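Local coordinates for protein EST1E (Clostridium proteoclasticum, PDB 2WTM) that hydrolyses esters, acting as a promiscuous feruloyl esterase of the alpha/beta-hydrolase fold that probably works through a serine nucleophile, at residues Gly144-Leu149 / Gly170-Val175; Glu159-Ala162 / Arg166-Lys169. One frame throughout, in Å; residues are numbered along the deposited sequence.

How the contacts relate
Both contacts lie in the insertion between strand 125-131 and strand 192-197 of the alpha/beta-hydrolase core, on the same side of the chain's centre, and their own centres are about 10 Å apart. Contact 1 brings together the turn at 144-149 and the start of helix 171-176; between these two segments the chain makes the hairpin of contact 2, whose strand 166-169 runs directly into that helix. The two also touch: L146 CD2 meets L168 CD2 at 3.6 Å, and L149 CD1 meets L160 CD2 at 3.7 Å. Turn, hairpin and helix are thus tied together by leucine packing, forming a small unit inserted into the alpha/beta-hydrolase core, beside the helix that starts at Q109.

Contact 1 (Gly144-Leu149 / Gly170-Val175); sequences GELLGL and GNYVRV
The ring of Y172 meets L146 along the side that carries CD2 and CE2. Both methyls of the leucine arrive there, CD1 at 3.8 Å from Y172 CE2 and CD2 at 3.9 Å from Y172 CD2. CD1 comes in obliquely, neither squarely over a face nor in at the edge, and the two side chains cross at about a right angle. H77 forms an edge-to-face pair with the same ring, and the phenol oxygen OH of Y172 is hydrogen-bonded to OE1 of Q109, at the start of helix 109-120, so the tyrosine links this insertion to the neighbourhood of the probable nucleophile elbow. CG of Y172 stands anti to the backbone N (chi1 176°), which lays the CD2-CE2 side of the ring alongside L146. One residue on, V173 makes a looser contact, CG2 lying 4.4 Å from L146 CD2.

L146 opens a type I' beta turn that ends at L149, the tight reversal of a two-residue beta hairpin joining strands 145-146 and 149-150. L146 N gives a bond to L149 O and L149 N returns one to L146 O, at 2.9 and 3.0 Å. Just before it, G144 closes helix 137-143 in a Schellman motif. E145 points away from the helix; its OE2 takes a weak bond from G148 N, while OE1 forms a salt bridge with K150. On the helix, N171 and R174 bind the second subunit, R174 through a salt bridge to D123 of that chain.

Contact 2 (Glu159-Ala162 / Arg166-Lys169); sequences ELDA and RKLK
L160 and L168 grip each other through both backbone polar groups: L160 N donates to L168 O and L168 N to L160 O, each at 2.8 Å. The first bond is the straighter (164° at the hydrogen). A162 and R166 repeat the exchange, with A162 N giving to R166 O at 3.1 Å and R166 N to A162 O at 3.0 Å. R166 O also receives a CA-H...O contact from D161, L168 O one from E159, and L160 O one from K167.

On the face bearing E159, D161, K167 and K169, K167 runs out extended and its CD passes 3.6 Å from E159 OE2. The charged ends make no direct salt bridge; a water bridges them, 2.7 Å from E159 OE1 and accepting from K167 NZ at 2.8 Å. K169 NZ turns instead to a salt bridge with D76, while R166 NH1 is hydrogen-bonded to W163 O within the connecting loop. L160, A162 and L168 are among the residues on the opposite face, and L149 packs against the first two. Two antiparallel strands joined by three residues, with hydrogen-bonded and non-hydrogen-bonded pairs in turn, make a classic beta hairpin, here an insertion in an alpha/beta-hydrolase.

Contact 1 (Gly144-Leu149 / Gly170-Val175)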
loop_
_atom_site.group_PDB
_atom_site.type_symbol
_atom_site.label_atom_id
_atom_site.label_comp_id
_atom_site.label_asym_id
_atom_site.label_seq_id
_atom_site.Cartn_x
_atom_site.Cartn_y
_atom_site.Cartn_z
ATOM N N GLY A 144 -17.991 -6.745 -1.808
ATOM C CA GLY A 144 -18.682 -6.275 -0.599
ATOM C C GLY A 144 -18.707 -7.297 0.513
ATOM O O GLY A 144 -19.672 -7.335 1.306
ATOM N N GLU A 145 -17.667 -8.123 0.667
ATOM C CA GLU A 145 -17.582 -8.934 1.863
ATOM C C GLU A 145 -16.141 -8.980 2.424
ATOM O O GLU A 145 -15.149 -8.860 1.663
ATOM C CB GLU A 145 -18.079 -10.338 1.583
ATOM C CG GLU A 145 -17.714 -11.349 2.653
ATOM C CD GLU A 145 -18.204 -12.783 2.389
ATOM O OE1 GLU A 145 -19.134 -12.930 1.556
ATOM O OE2 GLU A 145 -17.592 -13.729 2.989
ATOM N N LEU A 146 -16.031 -9.209 3.722
ATOM C CA LEU A 146 -14.760 -9.464 4.332
ATOM C C LEU A 146 -14.985 -10.502 5.414
ATOM O O LEU A 146 -15.634 -10.206 6.423
ATOM C CB LEU A 146 -14.141 -8.193 4.962
ATOM C CG LEU A 146 -12.855 -8.435 5.801
ATOM C CD1 LEU A 146 -11.701 -8.943 4.897
ATOM C CD2 LEU A 146 -12.489 -7.179 6.560
ATOM N N LEU A 147 -14.439 -11.680 5.196
ATOM C CA LEU A 147 -14.433 -12.762 6.187
ATOM C C LEU A 147 -15.846 -12.999 6.761
ATOM O O LEU A 147 -16.028 -13.014 7.987
ATOM C CB LEU A 147 -13.426 -12.421 7.291
ATOM C CG LEU A 147 -11.956 -12.263 6.933
ATOM C CD1 LEU A 147 -11.062 -11.908 8.147
ATOM C CD2 LEU A 147 -11.417 -13.531 6.224
ATOM N N GLY A 148 -16.850 -13.054 5.900
ATOM C CA GLY A 148 -18.253 -13.284 6.308
ATOM C C GLY A 148 -19.139 -12.066 6.560
ATOM O O GLY A 148 -20.366 -12.186 6.500
ATOM N N LEU A 149 -18.555 -10.895 6.796
ATOM C CA LEU A 149 -19.337 -9.675 6.903
ATOM C C LEU A 149 -19.634 -9.148 5.553
ATOM O O LEU A 149 -18.712 -9.009 4.763
ATOM C CB LEU A 149 -18.606 -8.592 7.681
ATOM C CG LEU A 149 -18.332 -8.855 9.136
ATOM C CD1 LEU A 149 -17.554 -7.718 9.776
ATOM C CD2 LEU A 149 -19.600 -8.959 9.832
ATOM N N GLY A 170 -12.867 0.842 8.099
ATOM C CA GLY A 170 -13.142 0.470 6.694
ATOM C C GLY A 170 -12.006 0.804 5.769
ATOM O O GLY A 170 -11.959 0.273 4.656
ATOM N N ASN A 171 -11.019 1.537 6.265
ATOM C CA ASN A 171 -9.797 1.741 5.477
ATOM C C ASN A 171 -9.163 0.374 5.096
ATOM O O ASN A 171 -8.553 0.231 4.041
ATOM C CB ASN A 171 -8.731 2.515 6.289
ATOM C CG ASN A 171 -9.107 3.974 6.491
ATOM O OD1 ASN A 171 -10.031 4.466 5.803
ATOM N ND2 ASN A 171 -8.464 4.656 7.436
ATOM N N TYR A 172 -9.250 -0.619 5.975
ATOM C CA TYR A 172 -8.747 -1.971 5.645
ATOM C C TYR A 172 -9.357 -2.367 4.264
ATOM O O TYR A 172 -8.619 -2.860 3.397
ATOM C CB TYR A 172 -9.107 -2.999 6.743
ATOM C CG TYR A 172 -8.680 -4.416 6.363
ATOM C CD1 TYR A 172 -7.603 -5.015 6.905
ATOM C CD2 TYR A 172 -9.373 -5.122 5.409
ATOM C CE1 TYR A 172 -7.196 -6.247 6.488
ATOM C CE2 TYR A 172 -8.983 -6.357 4.969
ATOM C CZ TYR A 172 -7.898 -6.944 5.534
ATOM O OH TYR A 172 -7.490 -8.215 5.140
ATOM N N VAL A 173 -10.670 -2.218 4.116
ATOM C CA VAL A 173 -11.387 -2.554 2.873
ATOM C C VAL A 173 -11.020 -1.645 1.681
ATOM O O VAL A 173 -10.756 -2.145 0.603
ATOM C CB VAL A 173 -12.935 -2.556 3.063
ATOM C CG1 VAL A 173 -13.695 -2.896 1.774
ATOM C CG2 VAL A 173 -13.274 -3.516 4.243
ATOM N N ARG A 174 -10.943 -0.334 1.935
ATOM C CA ARG A 174 -10.493 0.622 0.890
ATOM C C ARG A 174 -9.168 0.221 0.273
ATOM O O ARG A 174 -8.968 0.292 -0.911
ATOM C CB ARG A 174 -10.454 2.007 1.456
ATOM C CG ARG A 174 -11.768 2.523 2.002
ATOM C CD ARG A 174 -11.756 3.920 2.428
ATOM N NE ARG A 174 -13.033 4.351 2.985
ATOM C CZ ARG A 174 -14.022 4.861 2.268
ATOM N NH1 ARG A 174 -13.872 5.020 0.965
ATOM N NH2 ARG A 174 -15.157 5.246 2.846
ATOM N N VAL A 175 -8.235 -0.209 1.145
ATOM C CA VAL A 175 -6.929 -0.665 0.705
ATOM C C VAL A 175 -7.012 -2.008 -0.000
ATOM O O VAL A 175 -6.447 -2.232 -1.057
ATOM C CB VAL A 175 -5.966 -0.736 1.906
ATOM C CG1 VAL A 175 -4.721 -1.492 1.560
ATOM C CG2 VAL A 175 -5.652 0.667 2.428
#

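Contact 2 (Glu159-Ala162 / Arg166-Lys169)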
loop_
_atom_site.group_PDB
_atom_site.type_symbol
_atom_site.label_atom_id
_atom_site.label_comp_id
_atom_site.label_asym_id
_atom_site.label_seq_id
_atom_site.Cartn_x
_atom_site.Cartn_y
_atom_site.Cartn_z
ATOM N N GLU A 159 -16.527 1.475 10.319
ATOM C CA GLU A 159 -15.992 0.486 11.242
ATOM C C GLU A 159 -16.775 -0.821 11.133
ATOM O O GLU A 159 -18.013 -0.803 10.942
ATOM C CB GLU A 159 -16.077 1.040 12.648
ATOM C CG GLU A 159 -15.411 0.145 13.688
ATOM C CD GLU A 159 -15.586 0.702 15.103
ATOM O OE1 GLU A 159 -15.036 1.767 15.411
ATOM O OE2 GLU A 159 -16.293 0.090 15.917
ATOM N N LEU A 160 -16.054 -1.954 11.199
ATOM C CA LEU A 160 -16.599 -3.296 11.200
ATOM C C LEU A 160 -16.265 -3.880 12.547
ATOM O O LEU A 160 -15.137 -3.727 13.011
ATOM C CB LEU A 160 -15.965 -4.174 10.156
ATOM C CG LEU A 160 -16.331 -3.667 8.762
ATOM C CD1 LEU A 160 -15.282 -2.695 8.277
ATOM C CD2 LEU A 160 -16.528 -4.795 7.810
ATOM N N ASP A 161 -17.246 -4.501 13.219
ATOM C CA ASP A 161 -17.046 -4.962 14.601
ATOM C C ASP A 161 -17.325 -6.465 14.586
ATOM O O ASP A 161 -18.439 -6.901 14.261
ATOM C CB ASP A 161 -18.037 -4.278 15.563
ATOM C CG ASP A 161 -17.603 -2.924 16.009
ATOM O OD1 ASP A 161 -16.852 -2.218 15.273
ATOM O OD2 ASP A 161 -17.831 -2.571 17.189
ATOM N N ALA A 162 -16.292 -7.279 14.805
ATOM C CA ALA A 162 -16.437 -8.733 14.727
ATOM C C ALA A 162 -15.169 -9.367 15.348
ATOM O O ALA A 162 -14.436 -8.664 16.051
ATOM C CB ALA A 162 -16.662 -9.158 13.319
ATOM N N ARG A 166 -13.232 -7.330 18.437
ATOM C CA ARG A 166 -12.302 -6.434 17.760
ATOM C C ARG A 166 -13.106 -5.466 16.887
ATOM O O ARG A 166 -14.292 -5.691 16.546
ATOM C CB ARG A 166 -11.389 -7.241 16.869
ATOM C CG ARG A 166 -10.359 -7.994 17.701
ATOM C CD ARG A 166 -9.577 -8.880 16.836
ATOM N NE ARG A 166 -8.485 -9.484 17.603
ATOM C CZ ARG A 166 -8.571 -10.692 18.143
ATOM N NH1 ARG A 166 -9.639 -11.471 17.949
ATOM N NH2 ARG A 166 -7.528 -11.169 18.845
ATOM N N LYS A 167 -12.425 -4.414 16.480
ATOM C CA LYS A 167 -12.968 -3.402 15.622
ATOM C C LYS A 167 -11.997 -3.254 14.441
ATOM O O LYS A 167 -10.814 -3.345 14.612
ATOM C CB LYS A 167 -12.986 -2.058 16.360
ATOM C CG LYS A 167 -13.755 -1.940 17.644
ATOM C CD LYS A 167 -13.605 -0.528 18.191
ATOM C CE LYS A 167 -14.475 -0.193 19.403
ATOM N NZ LYS A 167 -14.238 1.261 19.757
ATOM N N LEU A 168 -12.520 -2.917 13.283
ATOM C CA LEU A 168 -11.670 -2.724 12.119
ATOM C C LEU A 168 -12.180 -1.516 11.336
ATOM O O LEU A 168 -13.331 -1.527 10.900
ATOM C CB LEU A 168 -11.639 -3.977 11.275
ATOM C CG LEU A 168 -10.724 -3.987 10.046
ATOM C CD1 LEU A 168 -9.236 -3.964 10.581
ATOM C CD2 LEU A 168 -10.988 -5.171 9.154
ATOM N N LYS A 169 -11.308 -0.538 11.049
ATOM C CA LYS A 169 -11.719 0.593 10.217
ATOM C C LYS A 169 -11.918 0.191 8.780
ATOM O O LYS A 169 -11.267 -0.685 8.242
ATOM C CB LYS A 169 -10.716 1.737 10.333
ATOM C CG LYS A 169 -10.681 2.377 11.698
ATOM C CD LYS A 169 -9.726 3.474 11.796
ATOM C CE LYS A 169 -9.855 4.102 13.251
ATOM N NZ LYS A 169 -8.702 5.077 13.444
HETATM O O HOH W 1 -16.069 2.319 17.874
#